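Side-chain contacts in PbSGBP-B lipoprotein (Prevotella bryantii B14, PDB 6D2Y), which probably binds polysaccharide at the cell surface as a lipoprotein of a polysaccharide utilization locus, and carries a magnesium ion: residues H296-D301 with D349-T354; A303-W308 with I332-P337. All blocks are in the same frame, centred on the assembly; numbering follows the deposited sequence.

Interaction 1 of 2, residues H296-D301 with D349-T354; sequences HPRLCD and DVNGVT
Arg298 and Asn351 meet because both set CG anti to their own carbonyl carbon, beside the backbone N, and reach out from opposite directions; the arginine chain (chi1 -75°) then bends at chi3, 61°, which turns its flat end toward the turn that carries Asn351. The amide of Asn351 comes over one face of the guanidinium, offset toward the rim, with the two planes 74° apart. On the opposite face of the guanidinium, Cys300 SG sits 3.0 Å above the plane, likewise displaced toward the rim and not over the centre of the group. Within its own segment Arg298 is held by a salt bridge, NH1 to Asp301 OD2 at 2.6 Å, which helps to fix the rotation of the guanidinium and probably offsets its charge.

The partner segment begins with a type I beta turn from Asp349 to Gly352, closed by the backbone bond from Gly352 N to Asp349 O at 3.1 Å and braced further by the Asp349 carboxylate. Asp349 OD1 accepts from Val353 N at 2.8 Å, on the syn side. Asn351 N, 3.2 Å from Asp349 OD1, arrives from the other face, well above the plane, and makes an Asx turn. The second oxygen, OD2, is bonded to Tyr293 OH, and Arg298 also packs on Tyr293, so this tyrosine touches both segments.

The contact is small and partly buried. It joins the run leading into the short helix 299-302, where Leu299 packs on Tyr282 of strand 279-282, to the loop between strands 330-335 and 372-374.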
ATOM      1  N   HIS A 296       3.217   9.143 -29.200  1.00 44.83           N
ATOM      2  CA  HIS A 296       2.704   8.113 -28.302  1.00 42.67           C
ATOM      3  C   HIS A 296       3.807   7.128 -27.934  1.00 42.73           C
ATOM      4  O   HIS A 296       3.829   6.001 -28.445  1.00 47.91           O
ATOM      5  CB  HIS A 296       1.522   7.372 -28.929  1.00 48.86           C
ATOM      6  CG  HIS A 296       0.372   8.259 -29.288  1.00 53.80           C
ATOM      7  ND1 HIS A 296      -0.650   7.851 -30.118  1.00 56.27           N
ATOM      8  CD2 HIS A 296       0.078   9.529 -28.926  1.00 54.50           C
ATOM      9  CE1 HIS A 296      -1.522   8.834 -30.256  1.00 57.26           C
ATOM     10  NE2 HIS A 296      -1.104   9.862 -29.542  1.00 56.63           N
ATOM     11  N   PRO A 297       4.723   7.503 -27.045  1.00 41.89           N
ATOM     12  CA  PRO A 297       5.837   6.610 -26.714  1.00 43.88           C
ATOM     13  C   PRO A 297       5.379   5.414 -25.897  1.00 49.28           C
ATOM     14  O   PRO A 297       4.282   5.386 -25.331  1.00 47.28           O
ATOM     15  CB  PRO A 297       6.773   7.504 -25.899  1.00 45.73           C
ATOM     16  CG  PRO A 297       5.849   8.484 -25.243  1.00 43.38           C
ATOM     17  CD  PRO A 297       4.732   8.729 -26.226  1.00 41.99           C
ATOM     18  N   ARG A 298       6.250   4.410 -25.842  1.00 46.20           N
ATOM     19  CA  ARG A 298       6.022   3.275 -24.961  1.00 49.17           C
ATOM     20  C   ARG A 298       6.066   3.736 -23.510  1.00 48.52           C
ATOM     21  O   ARG A 298       6.888   4.574 -23.131  1.00 50.13           O
ATOM     22  CB  ARG A 298       7.072   2.190 -25.212  1.00 55.16           C
ATOM     23  CG  ARG A 298       6.837   1.396 -26.490  1.00 57.92           C
ATOM     24  CD  ARG A 298       8.130   0.869 -27.101  1.00 57.52           C
ATOM     25  NE  ARG A 298       8.849  -0.038 -26.211  1.00 60.77           N
ATOM     26  CZ  ARG A 298      10.091   0.166 -25.782  1.00 66.62           C
ATOM     27  NH1 ARG A 298      10.760   1.244 -26.167  1.00 76.87           N
ATOM     28  NH2 ARG A 298      10.667  -0.711 -24.973  1.00 63.12           N
ATOM     29  N   LEU A 299       5.164   3.191 -22.692  1.00 47.77           N
ATOM     30  CA  LEU A 299       5.098   3.616 -21.298  1.00 51.60           C
ATOM     31  C   LEU A 299       6.367   3.252 -20.536  1.00 55.38           C
ATOM     32  O   LEU A 299       6.733   3.941 -19.578  1.00 58.95           O
ATOM     33  CB  LEU A 299       3.871   3.008 -20.623  1.00 44.82           C
ATOM     34  CG  LEU A 299       2.536   3.515 -21.170  1.00 43.05           C
ATOM     35  CD1 LEU A 299       1.380   2.830 -20.470  1.00 41.64           C
ATOM     36  CD2 LEU A 299       2.439   5.025 -21.015  1.00 49.82           C
ATOM     37  N   CYS A 300       7.057   2.187 -20.952  1.00 56.90           N
ATOM     38  CA  CYS A 300       8.302   1.806 -20.295  1.00 58.71           C
ATOM     39  C   CYS A 300       9.432   2.788 -20.578  1.00 63.43           C
ATOM     40  O   CYS A 300      10.456   2.752 -19.887  1.00 67.96           O
ATOM     41  CB  CYS A 300       8.716   0.401 -20.726  1.00 58.93           C
ATOM     42  SG  CYS A 300       8.822   0.179 -22.513  1.00 65.32           S
ATOM     43  N   ASP A 301       9.276   3.652 -21.580  1.00 63.16           N
ATOM     44  CA  ASP A 301      10.226   4.727 -21.825  1.00 61.19           C
ATOM     45  C   ASP A 301       9.841   6.020 -21.122  1.00 63.00           C
ATOM     46  O   ASP A 301      10.691   6.903 -20.965  1.00 63.77           O
ATOM     47  CB  ASP A 301      10.356   4.991 -23.329  1.00 63.29           C
ATOM     48  CG  ASP A 301      11.052   3.863 -24.060  1.00 62.89           C
ATOM     49  OD1 ASP A 301      11.942   3.220 -23.461  1.00 64.93           O
ATOM     50  OD2 ASP A 301      10.708   3.617 -25.234  1.00 65.56           O
ATOM     51  N   ASP A 349       9.021  -1.910 -35.406  1.00 60.95           N
ATOM     52  CA  ASP A 349       9.446  -0.669 -34.781  1.00 65.18           C
ATOM     53  C   ASP A 349      10.972  -0.605 -34.732  1.00 71.36           C
ATOM     54  O   ASP A 349      11.671  -1.477 -35.255  1.00 71.77           O
ATOM     55  CB  ASP A 349       8.814  -0.531 -33.389  1.00 71.43           C
ATOM     56  CG  ASP A 349       9.137  -1.698 -32.465  1.00 76.02           C
ATOM     57  OD1 ASP A 349       9.947  -2.573 -32.836  1.00 82.13           O
ATOM     58  OD2 ASP A 349       8.569  -1.737 -31.353  1.00 75.97           O
ATOM     59  N   VAL A 350      11.499   0.432 -34.082  1.00 76.57           N
ATOM     60  CA  VAL A 350      12.939   0.663 -34.020  1.00 82.00           C
ATOM     61  C   VAL A 350      13.604  -0.349 -33.097  1.00 84.20           C
ATOM     62  O   VAL A 350      14.825  -0.325 -32.910  1.00 85.24           O
ATOM     63  CB  VAL A 350      13.246   2.101 -33.564  1.00 82.72           C
ATOM     64  CG1 VAL A 350      12.572   3.101 -34.486  1.00 81.42           C
ATOM     65  CG2 VAL A 350      12.791   2.306 -32.127  1.00 82.17           C
ATOM     66  N   ASN A 351      12.809  -1.238 -32.506  1.00 86.50           N
ATOM     67  CA  ASN A 351      13.316  -2.278 -31.621  1.00 79.18           C
ATOM     68  C   ASN A 351      13.234  -3.666 -32.244  1.00 72.81           C
ATOM     69  O   ASN A 351      13.539  -4.656 -31.571  1.00 75.66           O
ATOM     70  CB  ASN A 351      12.559  -2.251 -30.291  1.00 71.62           C
ATOM     71  CG  ASN A 351      12.602  -0.889 -29.624  1.00 77.92           C
ATOM     72  OD1 ASN A 351      13.572  -0.145 -29.771  1.00 78.25           O
ATOM     73  ND2 ASN A 351      11.547  -0.556 -28.887  1.00 79.92           N
ATOM     74  N   GLY A 352      12.833  -3.762 -33.509  1.00 68.47           N
ATOM     75  CA  GLY A 352      12.737  -5.042 -34.182  1.00 65.33           C
ATOM     76  C   GLY A 352      11.513  -5.859 -33.839  1.00 69.25           C
ATOM     77  O   GLY A 352      11.450  -7.036 -34.212  1.00 72.92           O
ATOM     78  N   VAL A 353      10.542  -5.275 -33.144  1.00 61.43           N
ATOM     79  CA  VAL A 353       9.329  -5.975 -32.738  1.00 69.29           C
ATOM     80  C   VAL A 353       8.301  -5.870 -33.855  1.00 69.87           C
ATOM     81  O   VAL A 353       8.086  -4.790 -34.415  1.00 62.01           O
ATOM     82  CB  VAL A 353       8.772  -5.395 -31.426  1.00 64.16           C
ATOM     83  CG1 VAL A 353       7.454  -6.061 -31.059  1.00 57.96           C
ATOM     84  CG2 VAL A 353       9.784  -5.548 -30.303  1.00 73.05           C
ATOM     85  N   THR A 354       7.663  -6.991 -34.181  1.00 70.65           N
ATOM     86  CA  THR A 354       6.558  -6.996 -35.134  1.00 69.41           C
ATOM     87  C   THR A 354       5.293  -6.558 -34.404  1.00 65.89           C
ATOM     88  O   THR A 354       4.757  -7.299 -33.573  1.00 63.77           O
ATOM     89  CB  THR A 354       6.389  -8.378 -35.757  1.00 74.22           C
ATOM     90  OG1 THR A 354       7.677  -8.906 -36.100  1.00 83.94           O
ATOM     91  CG2 THR A 354       5.537  -8.293 -37.014  1.00 71.30           C
TER

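Interaction 2 of 2, residues A303-W308 with I332-P337; sequences ADFSDW and IIFGSP
The aromatic contact between Phe305 and Phe334 is an offset edge-to-face pair: the edge of the Phe305 ring is directed at the face of Phe334, with centroids 5.7 Å apart and planes at 71°. With CG beside the backbone N in both residues (chi1 -78° in Phe305, -82° in Phe334), the rings approach from opposite directions. The offset leaves two carbon pairs nearest, Phe305 CE2 with Phe334 CZ at 4.1 Å and Phe305 CZ with Phe334 CE1, also 4.1 Å.

Phe421 enlarges the cluster, stacking with Phe305 and meeting Phe334 edge-to-face. These rings lie in the interior of a beta sandwich: Phe305 also packs on Leu223 of strand 222-224 and Val456 of strand 449-458, which belong to one sheet, whereas Phe334 projects from strand 330-335 of the other and touches Leu424 on the adjacent strand 423-428.

No hydrogen bond crosses between the segments; the polar bonds lie within 303-308 or go to outside partners. Asp304 OD2 accepts a weak bond from Ser306 N at 3.1 Å and forms a salt bridge with Lys311 NZ, whose ammonium group also bonds to Ser306 O.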
ATOM      1  N   ALA A 303       8.356   6.055 -17.919  1.00 51.89           N
ATOM      2  CA  ALA A 303       8.733   5.805 -16.537  1.00 57.37           C
ATOM      3  C   ALA A 303       9.550   4.522 -16.461  1.00 63.31           C
ATOM      4  O   ALA A 303       9.453   3.647 -17.325  1.00 71.72           O
ATOM      5  CB  ALA A 303       7.505   5.706 -15.621  1.00 58.93           C
ATOM      6  N   ASP A 304      10.359   4.419 -15.409  1.00 57.53           N
ATOM      7  CA  ASP A 304      11.272   3.293 -15.259  1.00 62.88           C
ATOM      8  C   ASP A 304      10.549   2.109 -14.628  1.00 62.63           C
ATOM      9  O   ASP A 304      10.103   2.186 -13.479  1.00 63.76           O
ATOM     10  CB  ASP A 304      12.480   3.692 -14.416  1.00 68.49           C
ATOM     11  CG  ASP A 304      13.566   2.636 -14.423  1.00 80.28           C
ATOM     12  OD1 ASP A 304      14.524   2.768 -15.214  1.00 86.91           O
ATOM     13  OD2 ASP A 304      13.458   1.669 -13.640  1.00 85.71           O
ATOM     14  N   PHE A 305      10.449   1.012 -15.376  1.00 69.39           N
ATOM     15  CA  PHE A 305       9.799  -0.203 -14.908  1.00 68.21           C
ATOM     16  C   PHE A 305      10.793  -1.294 -14.527  1.00 69.28           C
ATOM     17  O   PHE A 305      10.380  -2.432 -14.283  1.00 73.14           O
ATOM     18  CB  PHE A 305       8.838  -0.734 -15.973  1.00 65.56           C
ATOM     19  CG  PHE A 305       7.534   0.009 -16.046  1.00 58.32           C
ATOM     20  CD1 PHE A 305       7.411   1.150 -16.821  1.00 56.34           C
ATOM     21  CD2 PHE A 305       6.425  -0.441 -15.347  1.00 49.49           C
ATOM     22  CE1 PHE A 305       6.211   1.831 -16.894  1.00 56.36           C
ATOM     23  CE2 PHE A 305       5.222   0.233 -15.419  1.00 42.61           C
ATOM     24  CZ  PHE A 305       5.114   1.372 -16.191  1.00 49.19           C
ATOM     25  N   SER A 306      12.087  -0.982 -14.484  1.00 66.25           N
ATOM     26  CA  SER A 306      13.074  -1.971 -14.076  1.00 70.97           C
ATOM     27  C   SER A 306      12.804  -2.419 -12.645  1.00 74.10           C
ATOM     28  O   SER A 306      12.343  -1.640 -11.805  1.00 69.20           O
ATOM     29  CB  SER A 306      14.489  -1.402 -14.198  1.00 74.80           C
ATOM     30  OG  SER A 306      14.665  -0.280 -13.350  1.00 79.34           O
ATOM     31  N   ASP A 307      13.092  -3.695 -12.377  1.00 74.34           N
ATOM     32  CA  ASP A 307      12.805  -4.312 -11.081  0.57 75.60           C
ATOM     33  C   ASP A 307      11.341  -4.100 -10.703  1.00 71.94           C
ATOM     34  O   ASP A 307      11.011  -3.592  -9.629  1.00 68.89           O
ATOM     35  CB  ASP A 307      13.742  -3.776  -9.995  0.57 78.32           C
ATOM     36  CG  ASP A 307      15.206  -4.029 -10.309  0.57 84.27           C
ATOM     37  OD1 ASP A 307      15.520  -5.097 -10.875  0.57 87.49           O
ATOM     38  OD2 ASP A 307      16.043  -3.161  -9.984  0.57 87.08           O
ATOM     39  N   TRP A 308      10.454  -4.503 -11.617  1.00 71.80           N
ATOM     40  CA  TRP A 308       9.027  -4.242 -11.457  1.00 69.76           C
ATOM     41  C   TRP A 308       8.427  -4.992 -10.276  1.00 69.32           C
ATOM     42  O   TRP A 308       7.419  -4.547  -9.714  1.00 72.56           O
ATOM     43  CB  TRP A 308       8.286  -4.604 -12.743  1.00 67.13           C
ATOM     44  CG  TRP A 308       8.479  -6.026 -13.170  1.00 75.20           C
ATOM     45  CD1 TRP A 308       7.768  -7.113 -12.751  1.00 78.44           C
ATOM     46  CD2 TRP A 308       9.449  -6.517 -14.103  1.00 78.53           C
ATOM     47  NE1 TRP A 308       8.235  -8.250 -13.364  1.00 80.44           N
ATOM     48  CE2 TRP A 308       9.267  -7.911 -14.199  1.00 82.25           C
ATOM     49  CE3 TRP A 308      10.453  -5.914 -14.866  1.00 80.28           C
ATOM     50  CZ2 TRP A 308      10.051  -8.711 -15.028  1.00 90.22           C
ATOM     51  CZ3 TRP A 308      11.232  -6.710 -15.688  1.00 87.71           C
ATOM     52  CH2 TRP A 308      11.027  -8.094 -15.763  1.00 90.14           C
ATOM     53  N   ILE A 332      -6.740  -4.188 -15.184  1.00 50.16           N
ATOM     54  CA  ILE A 332      -5.684  -3.272 -15.597  1.00 52.67           C
ATOM     55  C   ILE A 332      -4.620  -4.107 -16.296  1.00 55.21           C
ATOM     56  O   ILE A 332      -3.902  -4.879 -15.652  1.00 52.43           O
ATOM     57  CB  ILE A 332      -5.114  -2.501 -14.400  1.00 47.50           C
ATOM     58  CG1 ILE A 332      -6.249  -1.837 -13.615  1.00 44.71           C
ATOM     59  CG2 ILE A 332      -4.104  -1.464 -14.860  1.00 49.58           C
ATOM     60  CD1 ILE A 332      -5.852  -1.379 -12.229  1.00 43.95           C
ATOM     61  N   ILE A 333      -4.517  -3.966 -17.617  1.00 58.59           N
ATOM     62  CA  ILE A 333      -3.700  -4.851 -18.441  1.00 54.77           C
ATOM     63  C   ILE A 333      -2.574  -4.046 -19.077  1.00 51.83           C
ATOM     64  O   ILE A 333      -2.828  -3.115 -19.852  1.00 46.19           O
ATOM     65  CB  ILE A 333      -4.529  -5.555 -19.529  1.00 50.43           C
ATOM     66  CG1 ILE A 333      -5.884  -6.012 -18.982  1.00 49.25           C
ATOM     67  CG2 ILE A 333      -3.766  -6.740 -20.095  1.00 52.09           C
ATOM     68  CD1 ILE A 333      -7.045  -5.159 -19.451  1.00 51.77           C
ATOM     69  N   PHE A 334      -1.336  -4.415 -18.761  1.00 49.81           N
ATOM     70  CA  PHE A 334      -0.166  -3.914 -19.465  1.00 49.54           C
ATOM     71  C   PHE A 334       0.143  -4.827 -20.644  1.00 56.09           C
ATOM     72  O   PHE A 334      -0.111  -6.034 -20.600  1.00 61.18           O
ATOM     73  CB  PHE A 334       1.047  -3.836 -18.536  1.00 50.54           C
ATOM     74  CG  PHE A 334       1.088  -2.593 -17.691  1.00 53.60           C
ATOM     75  CD1 PHE A 334       1.469  -1.381 -18.241  1.00 50.67           C
ATOM     76  CD2 PHE A 334       0.768  -2.641 -16.343  1.00 48.01           C
ATOM     77  CE1 PHE A 334       1.517  -0.238 -17.469  1.00 45.01           C
ATOM     78  CE2 PHE A 334       0.815  -1.500 -15.565  1.00 49.19           C
ATOM     79  CZ  PHE A 334       1.188  -0.296 -16.128  1.00 44.41           C
ATOM     80  N   GLY A 335       0.695  -4.245 -21.697  1.00 53.93           N
ATOM     81  CA  GLY A 335       0.957  -5.001 -22.909  1.00 50.60           C
ATOM     82  C   GLY A 335       2.206  -4.528 -23.611  1.00 56.08           C
ATOM     83  O   GLY A 335       2.579  -3.352 -23.536  1.00 58.59           O
ATOM     84  N   SER A 336       2.854  -5.457 -24.299  1.00 57.94           N
ATOM     85  CA  SER A 336       4.015  -5.207 -25.131  1.00 64.36           C
ATOM     86  C   SER A 336       3.579  -4.810 -26.534  1.00 63.12           C
ATOM     87  O   SER A 336       2.428  -5.032 -26.924  1.00 62.65           O
ATOM     88  CB  SER A 336       4.895  -6.455 -25.187  1.00 68.49           C
ATOM     89  OG  SER A 336       4.255  -7.501 -25.898  1.00 73.89           O
ATOM     90  N   PRO A 337       4.472  -4.204 -27.323  1.00 57.61           N
ATOM     91  CA  PRO A 337       4.130  -3.928 -28.726  1.00 54.97           C
ATOM     92  C   PRO A 337       3.812  -5.185 -29.509  1.00 55.36           C
ATOM     93  O   PRO A 337       3.070  -5.112 -30.502  1.00 58.54           O
ATOM     94  CB  PRO A 337       5.388  -3.234 -29.266  1.00 58.62           C
ATOM     95  CG  PRO A 337       6.052  -2.675 -28.071  1.00 56.84           C
ATOM     96  CD  PRO A 337       5.798  -3.665 -26.975  1.00 57.98           C
TER

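Overall arrangement
Interactions 1 and 2 lie on the same side of the chain's centre, about 12 Å between their centres, within a domain that is probably xyloglucan-binding. Segment 296-301 touches 303-308, and 349-354 touches 332-337. Phe305 CE1 lies 3.5 Å from Leu299 O, where the short helix runs on into 303-308; Val353 CG1 packs on Pro337 CB at 3.9 Å, bringing the turn 349-354 against the end of 332-337. Interaction 2 is buried between the sheets, whereas interaction 1 is partly buried and farther out, its centre about 30 Å from the chain's centre against about 19 Å. Neither belongs to the magnesium site formed by Asp225, Asp227, Ser255, Asn257 and Asp452.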